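Side-chain contact in antifreeze protein (Marinomonas primoryensis, PDB 3P4G), which binds ice through a calcium-dependent, right-handed beta-helix, probably by way of ordered, clathrate-like waters held on its surface: residues F303-V308 with K314-D319. Sequence-based numbering, arbitrary orientation.
Sequences FEHIRV and KGSPAD. With CA (calcium ion), chain Q.
Pro-317 lays its ring against the CB atoms of His-305 and Arg-307, with CG 3.8 Å from Arg-307 CB, at the C-terminal end of the right-handed calcium-binding beta-helix. Strand 305-308, lying parallel beside strand 279-282, pairs on its other side with the antiparallel edge strand 311-314. Ile-306 and Lys-314 form a hydrogen-bonded pair: Ile-306 N gives a 2.9 Å bond to Lys-314 O, while the return bond from Lys-314 N is longer. On the same face Ile-306 CD1 rests 3.7 Å from Lys-314 CD. Fully extended, with CG anti to N (chi1 -178°), Lys-314 runs back past Glu-304 O, and its NZ donates a 2.8 Å hydrogen bond to Phe-303 O from above the carbonyl plane. Glu-304 binds calcium through both carboxylate oxygens, sharing it with Asn-274 O, Gly-276 O, Asp-278 OD2 and two waters. The His-305 ring is gripped at two nitrogens: NE2 bonds Asp-277, and ND1 accepts Ser-316 N in the ring plane at 2.8 Å, almost straight (176°). Bent at chi3 (-64°), Arg-307 brings its guanidinium edge to the loop backbone. NE donates to Ala-318 O at 2.8 Å, and NH2 adds weak bonds to Pro-317 O and Ala-318 O.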
ATOM      1  N   PHE A 303      11.591  24.812  11.160  1.00 10.56           N
ATOM      2  CA  PHE A 303      10.405  24.447  11.961  1.00  9.64           C
ATOM      3  C   PHE A 303      10.022  25.539  12.949  1.00  9.48           C
ATOM      4  O   PHE A 303      10.888  26.083  13.637  1.00  9.19           O
ATOM      5  CB  PHE A 303      10.605  23.145  12.701  1.00 10.03           C
ATOM      6  CG  PHE A 303      10.358  21.948  11.838  1.00  8.73           C
ATOM      7  CD1 PHE A 303      11.364  21.479  10.978  1.00  9.06           C
ATOM      8  CD2 PHE A 303       9.098  21.291  11.872  1.00  9.64           C
ATOM      9  CE1 PHE A 303      11.092  20.358  10.108  1.00  8.65           C
ATOM     10  CE2 PHE A 303       8.822  20.183  11.043  1.00  9.57           C
ATOM     11  CZ  PHE A 303       9.822  19.713  10.169  1.00  7.42           C
ATOM     12  N   GLU A 304       8.719  25.843  13.010  1.00  8.59           N
ATOM     13  CA  GLU A 304       8.245  26.848  13.972  1.00  9.30           C
ATOM     14  C   GLU A 304       8.399  26.396  15.444  1.00  9.71           C
ATOM     15  O   GLU A 304       8.654  27.221  16.335  1.00  9.92           O
ATOM     16  CB  GLU A 304       6.812  27.268  13.662  1.00  9.81           C
ATOM     17  CG  GLU A 304       6.692  28.076  12.393  1.00 12.02           C
ATOM     18  CD  GLU A 304       6.713  27.286  11.095  1.00 11.79           C
ATOM     19  OE1 GLU A 304       6.537  26.031  11.073  1.00 10.51           O
ATOM     20  OE2 GLU A 304       6.841  27.967  10.063  1.00 12.22           O
ATOM     21  N   HIS A 305       8.237  25.110  15.704  1.00  8.53           N
ATOM     22  CA  HIS A 305       8.271  24.617  17.065  1.00  8.77           C
ATOM     23  C   HIS A 305       9.197  23.445  17.135  1.00  8.57           C
ATOM     24  O   HIS A 305       9.080  22.530  16.335  1.00  9.50           O
ATOM     25  CB  HIS A 305       6.875  24.191  17.529  1.00  9.05           C
ATOM     26  CG  HIS A 305       5.830  25.217  17.235  1.00  8.79           C
ATOM     27  ND1 HIS A 305       5.619  26.312  18.046  1.00  8.79           N
ATOM     28  CD2 HIS A 305       5.050  25.397  16.144  1.00  9.62           C
ATOM     29  CE1 HIS A 305       4.685  27.076  17.503  1.00 11.08           C
ATOM     30  NE2 HIS A 305       4.316  26.540  16.349  1.00 10.95           N
ATOM     31  N   ILE A 306      10.037  23.418  18.157  1.00  8.92           N
ATOM     32  CA  ILE A 306      11.075  22.389  18.228  1.00  9.13           C
ATOM     33  C   ILE A 306      11.202  21.917  19.659  1.00 10.60           C
ATOM     34  O   ILE A 306      11.531  22.704  20.551  1.00 11.85           O
ATOM     35  CB  ILE A 306      12.489  22.849  17.719  1.00  9.43           C
ATOM     36  CG1 ILE A 306      12.400  23.446  16.310  1.00  9.53           C
ATOM     37  CG2 ILE A 306      13.500  21.653  17.771  1.00 10.73           C
ATOM     38  CD1 ILE A 306      13.776  24.135  15.845  1.00 11.05           C
ATOM     39  N   ARG A 307      10.897  20.643  19.875  1.00  9.90           N
ATOM     40  CA  ARG A 307      11.076  20.040  21.197  1.00 11.11           C
ATOM     41  C   ARG A 307      12.233  19.050  21.124  1.00 12.32           C
ATOM     42  O   ARG A 307      12.383  18.358  20.133  1.00 12.52           O
ATOM     43  CB  ARG A 307       9.768  19.333  21.644  1.00 12.20           C
ATOM     44  CG  ARG A 307       9.954  18.537  22.966  1.00 13.18           C
ATOM     45  CD  ARG A 307       8.658  17.994  23.502  1.00 15.03           C
ATOM     46  NE  ARG A 307       7.707  19.052  23.899  1.00 14.06           N
ATOM     47  CZ  ARG A 307       7.725  19.720  25.053  1.00 17.81           C
ATOM     48  NH1 ARG A 307       8.654  19.476  25.979  1.00 17.03           N
ATOM     49  NH2 ARG A 307       6.782  20.627  25.299  1.00 17.08           N
ATOM     50  N   VAL A 308      13.066  18.999  22.168  1.00 13.01           N
ATOM     51  CA  VAL A 308      14.144  17.977  22.245  1.00 13.92           C
ATOM     52  C   VAL A 308      13.846  17.052  23.415  1.00 15.15           C
ATOM     53  O   VAL A 308      12.774  17.161  24.018  1.00 14.26           O
ATOM     54  CB  VAL A 308      15.558  18.624  22.271  1.00 15.00           C
ATOM     55  CG1 VAL A 308      15.821  19.384  20.955  1.00 15.72           C
ATOM     56  CG2 VAL A 308      15.724  19.578  23.463  1.00 16.83           C
ATOM     57  N   LYS A 314      12.505  25.848  20.781  1.00 13.47           N
ATOM     58  CA  LYS A 314      11.903  26.859  19.890  1.00 12.57           C
ATOM     59  C   LYS A 314      10.387  26.795  19.913  1.00 11.71           C
ATOM     60  O   LYS A 314       9.807  25.712  19.868  1.00 10.90           O
ATOM     61  CB  LYS A 314      12.413  26.675  18.439  1.00 11.72           C
ATOM     62  CG  LYS A 314      11.852  27.715  17.493  1.00 11.62           C
ATOM     63  CD  LYS A 314      12.435  27.629  16.077  1.00 12.38           C
ATOM     64  CE  LYS A 314      11.815  28.663  15.155  1.00 15.12           C
ATOM     65  NZ  LYS A 314      12.372  28.490  13.758  1.00 14.95           N
ATOM     66  N   GLY A 315       9.723  27.943  20.020  1.00 11.88           N
ATOM     67  CA  GLY A 315       8.280  27.957  19.857  1.00 11.34           C
ATOM     68  C   GLY A 315       7.532  27.384  21.033  1.00 12.42           C
ATOM     69  O   GLY A 315       7.997  27.452  22.186  1.00 13.48           O
ATOM     70  N   SER A 316       6.389  26.775  20.748  1.00 12.79           N
ATOM     71  CA  SER A 316       5.501  26.265  21.796  1.00 13.80           C
ATOM     72  C   SER A 316       4.987  24.902  21.348  1.00 12.00           C
ATOM     73  O   SER A 316       3.778  24.722  21.093  1.00 11.92           O
ATOM     74  CB  SER A 316       4.348  27.266  22.040  1.00 14.36           C
ATOM     75  OG  SER A 316       3.564  27.450  20.833  1.00 17.69           O
ATOM     76  N   PRO A 317       5.919  23.925  21.210  1.00 11.62           N
ATOM     77  CA  PRO A 317       5.492  22.592  20.756  1.00 11.11           C
ATOM     78  C   PRO A 317       4.626  21.895  21.789  1.00 12.93           C
ATOM     79  O   PRO A 317       4.726  22.214  22.996  1.00 14.60           O
ATOM     80  CB  PRO A 317       6.815  21.846  20.546  1.00 11.00           C
ATOM     81  CG  PRO A 317       7.805  22.531  21.568  1.00 12.64           C
ATOM     82  CD  PRO A 317       7.372  23.982  21.530  1.00 12.34           C
ATOM     83  N   ALA A 318       3.802  20.944  21.337  1.00 12.75           N
ATOM     84  CA  ALA A 318       3.068  20.080  22.257  1.00 14.50           C
ATOM     85  C   ALA A 318       4.015  19.214  23.089  1.00 15.85           C
ATOM     86  O   ALA A 318       5.182  19.069  22.770  1.00 14.96           O
ATOM     87  CB  ALA A 318       2.073  19.162  21.501  1.00 13.53           C
ATOM     88  N   ASP A 319       3.491  18.606  24.136  1.00 19.25           N
ATOM     89  CA  ASP A 319       4.372  17.818  25.013  1.00 23.19           C
ATOM     90  C   ASP A 319       4.847  16.493  24.391  1.00 24.37           C
ATOM     91  O   ASP A 319       5.899  15.982  24.778  1.00 25.41           O
ATOM     92  CB  ASP A 319       3.811  17.640  26.442  1.00 24.51           C
ATOM     93  CG  ASP A 319       2.546  16.788  26.512  1.00 28.35           C
ATOM     94  OD1 ASP A 319       2.111  16.105  25.540  1.00 33.62           O
ATOM     95  OD2 ASP A 319       1.940  16.829  27.606  1.00 36.28           O
TER
HETATM   96 CA    CA Q 413       6.176  26.185   8.460  1.00  3.44          CA
HETATM   97  O   HOH W   1       8.421  25.345   8.327  1.00  4.84           O
HETATM   98  O   HOH W   2       6.144  28.251   7.095  1.00  8.48           O